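Local coordinates for protein beta-lactamase (Chitinophaga pinensis, PDB 6N36) that probably hydrolyses the beta-lactam ring of antibiotics as a metallo-beta-lactamase with two zinc ions bound in its active site, at residues D258-Q261 against Q262-D265; N190-L194 against S195-L199. All blocks are in the same frame, centred on the assembly; numbering follows the deposited sequence. Where two conformers were deposited one is given.

Contact 1 of 2, residues D258-Q261 against Q262-D265; sequences DEWQ and QIYD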
loop_
_atom_site.group_PDB
_atom_site.type_symbol
_atom_site.label_atom_id
_atom_site.label_comp_id
_atom_site.label_asym_id
_atom_site.label_seq_id
_atom_site.Cartn_x
_atom_site.Cartn_y
_atom_site.Cartn_z
ATOM N N ASP A 258 12.201 -10.799 -9.381
ATOM C CA ASP A 258 13.525 -11.293 -9.844
ATOM C C ASP A 258 14.503 -10.106 -9.917
ATOM O O ASP A 258 15.682 -10.278 -9.497
ATOM C CB ASP A 258 13.369 -12.054 -11.167
ATOM C CG ASP A 258 12.668 -13.405 -11.050
ATOM O OD1 ASP A 258 12.466 -13.879 -9.926
ATOM O OD2 ASP A 258 12.358 -14.008 -12.104
ATOM N N GLU A 259 14.060 -8.945 -10.416
ATOM C CA GLU A 259 14.934 -7.740 -10.484
ATOM C C GLU A 259 15.368 -7.380 -9.057
ATOM O O GLU A 259 16.579 -7.136 -8.837
ATOM C CB GLU A 259 14.259 -6.569 -11.193
ATOM C CG GLU A 259 14.068 -6.777 -12.693
ATOM C CD GLU A 259 13.065 -5.866 -13.392
ATOM O OE1 GLU A 259 12.761 -4.781 -12.849
ATOM O OE2 GLU A 259 12.610 -6.239 -14.516
ATOM N N TRP A 260 14.428 -7.332 -8.116
ATOM C CA TRP A 260 14.836 -6.998 -6.739
ATOM C C TRP A 260 15.716 -8.098 -6.117
ATOM O O TRP A 260 16.608 -7.766 -5.318
ATOM C CB TRP A 260 13.656 -6.575 -5.875
ATOM C CG TRP A 260 13.204 -5.197 -6.242
ATOM C CD1 TRP A 260 12.066 -4.903 -6.917
ATOM C CD2 TRP A 260 13.916 -3.962 -6.053
ATOM N NE1 TRP A 260 12.007 -3.550 -7.155
ATOM C CE2 TRP A 260 13.133 -2.954 -6.651
ATOM C CE3 TRP A 260 15.139 -3.608 -5.463
ATOM C CZ2 TRP A 260 13.533 -1.607 -6.661
ATOM C CZ3 TRP A 260 15.536 -2.277 -5.504
ATOM C CH2 TRP A 260 14.744 -1.299 -6.103
ATOM N N GLN A 261 15.507 -9.370 -6.463
ATOM C CA GLN A 261 16.370 -10.446 -5.925
ATOM C C GLN A 261 17.798 -10.252 -6.472
ATOM O O GLN A 261 18.741 -10.439 -5.740
ATOM C CB GLN A 261 15.815 -11.818 -6.278
ATOM C CG GLN A 261 16.669 -12.956 -5.751
ATOM C CD GLN A 261 16.495 -13.126 -4.259
ATOM O OE1 GLN A 261 15.370 -13.396 -3.815
ATOM N NE2 GLN A 261 17.555 -12.911 -3.511
ATOM N N GLN A 262 17.932 -9.851 -7.736
ATOM C CA GLN A 262 19.294 -9.673 -8.302
ATOM C C GLN A 262 19.934 -8.452 -7.648
ATOM O O GLN A 262 21.154 -8.514 -7.373
ATOM C CB GLN A 262 19.270 -9.460 -9.802
ATOM C CG GLN A 262 18.846 -10.681 -10.578
ATOM C CD GLN A 262 18.733 -10.205 -12.008
ATOM O OE1 GLN A 262 19.742 -9.895 -12.644
ATOM N NE2 GLN A 262 17.505 -10.057 -12.487
ATOM N N ILE A 263 19.168 -7.373 -7.394
ATOM C CA ILE A 263 19.731 -6.200 -6.688
ATOM C C ILE A 263 20.168 -6.621 -5.287
ATOM O O ILE A 263 21.256 -6.281 -4.861
ATOM C CB ILE A 263 18.752 -5.022 -6.704
ATOM C CG1 ILE A 263 18.684 -4.482 -8.136
ATOM C CG2 ILE A 263 19.162 -3.977 -5.675
ATOM C CD1 ILE A 263 17.463 -3.690 -8.451
ATOM N N TYR A 264 19.301 -7.298 -4.542
ATOM C CA TYR A 264 19.614 -7.823 -3.197
ATOM C C TYR A 264 20.921 -8.620 -3.251
ATOM O O TYR A 264 21.830 -8.379 -2.422
ATOM C CB TYR A 264 18.455 -8.684 -2.685
ATOM C CG TYR A 264 18.742 -9.347 -1.372
ATOM C CD1 TYR A 264 19.435 -10.539 -1.367
ATOM C CD2 TYR A 264 18.399 -8.775 -0.157
ATOM C CE1 TYR A 264 19.822 -11.141 -0.178
ATOM C CE2 TYR A 264 18.724 -9.412 1.029
ATOM C CZ TYR A 264 19.412 -10.600 1.018
ATOM O OH TYR A 264 19.887 -11.172 2.192
ATOM N N ASP A 265 21.043 -9.524 -4.204
ATOM C CA ASP A 265 22.202 -10.451 -4.256
ATOM C C ASP A 265 23.465 -9.630 -4.485
ATOM O O ASP A 265 24.488 -9.934 -3.834
ATOM C CB ASP A 265 21.983 -11.550 -5.291
ATOM C CG ASP A 265 20.904 -12.594 -4.955
ATOM O OD1 ASP A 265 20.460 -12.632 -3.789
ATOM O OD2 ASP A 265 20.484 -13.309 -5.881
#
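Q261 and D265, four residues apart on helix 250-268, illustrate how an amide and a carboxylate one turn apart can tie two successive turns of a helix. Following Q261 outward, CB adjoins the peptide to Q262, and the contact begins at CG. CG, placed anti to the backbone N (chi1 180°), comes within 3.8 Å of D265 OD2. The bend at chi2 (75°) then turns the amide so that NE2 faces D265 OD1, at 2.9 Å. D265 OD1 lies almost in the plane of the Q261 amide, whereas NE2 meets it from above the carboxylate plane, the two flat groups being turned 37° against each other. NE2 also stands 3.7 Å from Y264 CD1, approaching the ring obliquely.

Beneath this bridge runs the regular i to i+4 ladder, in which each carbonyl from D258 to Q261 accepts the N-H of the residue four places on. The link from Y264 N to W260 O, at 2.8 Å, belongs to it.

A second side-chain pair, W260 and I263, lies alongside with both members pointing the same way. I263 CD1 sits over one face of the indole, 4.1 Å from the six-membered ring centroid and displaced toward the rim, a CH-pi contact; it is equally close to CE3 and CZ3 of W260, 3.8 Å from each.

W260 leads from the helix to the loop residues I185, S187 and I188, while Q261 and Y264 turn to helix 203-215, meeting L211, with Y264 also lying on A208.

Contact 2 of 2, residues N190-L194 against S195-L199; sequences NDTKL and SGMPL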
loop_
_atom_site.group_PDB
_atom_site.type_symbol
_atom_site.label_atom_id
_atom_site.label_comp_id
_atom_site.label_asym_id
_atom_site.label_seq_id
_atom_site.Cartn_x
_atom_site.Cartn_y
_atom_site.Cartn_z
ATOM N N ASN A 190 18.783 3.456 -1.596
ATOM C CA ASN A 190 20.245 3.567 -1.746
ATOM C C ASN A 190 20.973 3.478 -0.394
ATOM O O ASN A 190 22.044 2.897 -0.367
ATOM C CB ASN A 190 20.544 4.891 -2.437
ATOM C CG ASN A 190 22.003 5.076 -2.757
ATOM O OD1 ASN A 190 22.650 4.101 -3.143
ATOM N ND2 ASN A 190 22.490 6.330 -2.763
ATOM N N ASP A 191 20.434 4.108 0.659
ATOM C CA ASP A 191 21.211 4.251 1.922
ATOM C C ASP A 191 21.126 2.934 2.719
ATOM O O ASP A 191 21.863 2.796 3.708
ATOM C CB ASP A 191 20.704 5.404 2.781
ATOM C CG ASP A 191 21.009 6.788 2.210
ATOM O OD1 ASP A 191 22.031 6.927 1.535
ATOM O OD2 ASP A 191 20.164 7.686 2.406
ATOM N N THR A 192 20.440 1.934 2.250
ATOM C CA THR A 192 20.255 0.676 3.056
ATOM C C THR A 192 21.439 -0.269 2.914
ATOM O O THR A 192 21.781 -0.676 1.797
ATOM C CB THR A 192 18.946 -0.007 2.654
ATOM O OG1 THR A 192 17.936 0.896 3.101
ATOM C CG2 THR A 192 18.713 -1.360 3.303
ATOM N N LYS A 193 22.031 -0.656 4.050
ATOM C CA LYS A 193 23.080 -1.666 4.182
ATOM C C LYS A 193 22.453 -2.999 4.563
ATOM O O LYS A 193 21.904 -3.112 5.658
ATOM C CB LYS A 193 24.090 -1.164 5.220
ATOM C CG LYS A 193 25.296 -2.041 5.486
ATOM C CD LYS A 193 26.307 -1.284 6.387
ATOM C CE LYS A 193 27.470 -2.105 6.898
ATOM N NZ LYS A 193 27.795 -1.780 8.325
ATOM N N LEU A 194 22.393 -3.956 3.633
ATOM C CA LEU A 194 21.659 -5.227 3.873
ATOM C C LEU A 194 22.291 -6.114 4.925
ATOM O O LEU A 194 21.569 -6.960 5.491
ATOM C CB LEU A 194 21.551 -5.966 2.546
ATOM C CG LEU A 194 20.637 -5.278 1.551
ATOM C CD1 LEU A 194 20.764 -5.965 0.215
ATOM C CD2 LEU A 194 19.166 -5.283 1.982
ATOM N N SER A 195 23.567 -5.929 5.287
ATOM C CA SER A 195 24.173 -6.660 6.410
ATOM C C SER A 195 23.560 -6.201 7.749
ATOM O O SER A 195 23.749 -6.889 8.777
ATOM C CB SER A 195 25.695 -6.503 6.410
ATOM O OG SER A 195 26.064 -5.127 6.444
ATOM N N GLY A 196 22.848 -5.090 7.768
ATOM C CA GLY A 196 22.254 -4.592 9.013
ATOM C C GLY A 196 22.306 -3.095 9.069
ATOM O O GLY A 196 23.370 -2.537 8.821
ATOM N N MET A 197 21.192 -2.478 9.445
ATOM C CA MET A 197 21.147 -1.026 9.640
ATOM C C MET A 197 21.033 -0.749 11.128
ATOM O O MET A 197 20.465 -1.551 11.900
ATOM C CB MET A 197 19.974 -0.402 8.905
ATOM C CG MET A 197 20.199 -0.390 7.412
ATOM S SD MET A 197 21.356 0.859 6.931
ATOM C CE MET A 197 20.305 2.310 6.898
ATOM N N PRO A 198 21.643 0.331 11.604
ATOM C CA PRO A 198 21.640 0.598 13.052
ATOM C C PRO A 198 20.250 0.588 13.712
ATOM O O PRO A 198 20.116 0.092 14.833
ATOM C CB PRO A 198 22.301 1.979 13.102
ATOM C CG PRO A 198 23.304 1.894 12.001
ATOM C CD PRO A 198 22.515 1.292 10.865
ATOM N N LEU A 199 19.227 1.166 13.080
ATOM C CA LEU A 199 17.857 1.135 13.629
ATOM C C LEU A 199 17.035 -0.037 13.066
ATOM O O LEU A 199 15.831 -0.136 13.383
ATOM C CB LEU A 199 17.188 2.465 13.322
ATOM C CG LEU A 199 17.819 3.687 13.968
ATOM C CD1 LEU A 199 16.934 4.897 13.703
ATOM C CD2 LEU A 199 18.029 3.520 15.461
#
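The peptide carbonyl of K193 receives the N-H of G196 well above its plane, 48° out of it, with G196 N 3.0 Å from K193 O. Near the carbonyl of D191, M197 CE stands 3.6 Å from D191 O, a van der Waals contact. The sulfur of M197 meets the backbone N-H of K193: the chain of M197 is bent at both chi2 and chi3 and folds back on itself, bringing SD to 3.3 Å from K193 N. This hydrogen bond is weak but almost straight, as the N-H points directly at the sulfur. SD also lies 3.8 Å from K193 CB.

The framework for these meetings is a type I beta turn from K193 to G196, with L194 and S195 at its corners, in the loop between strand 177-182 and helix 203-215. G196 adopts backbone angles at which a CB would press on the carbonyl oxygen of S195, a conformation that calls for glycine.

Across the turn, the long aliphatic chain of K193 runs beside the hydroxyl of S195, whose OG is 3.3 Å from K193 CG and 3.4 Å from K193 CE. The first torsion of S195, 56°, turns OG toward this chain. Toward the rest of the fold, T192 and M197 both lie on V203 at the start of helix 203-215, and both touch Y121 of another loop.

Along the chain from the N terminus, contact 2 comes first: in the loop between strand 177-182 and helix 203-215 the chain turns sharply at K193-G196, its touching parts 134° apart. Contact 1 follows on helix 250-268 near the C terminus. The two are in series, neither nesting nor crossing, and each closes only a local turn, yet they meet in space, with Y264 CD2 packing 3.7 Å from L194 CD1. Both of these residues touch Y207, so helix 203-215 shares the junction, and R267, farther along helix 250-268, donates a hydrogen bond to T192 O. The loop is tied to both helices, with the side chains of W260 and T192 each about 10 Å from a zinc ion.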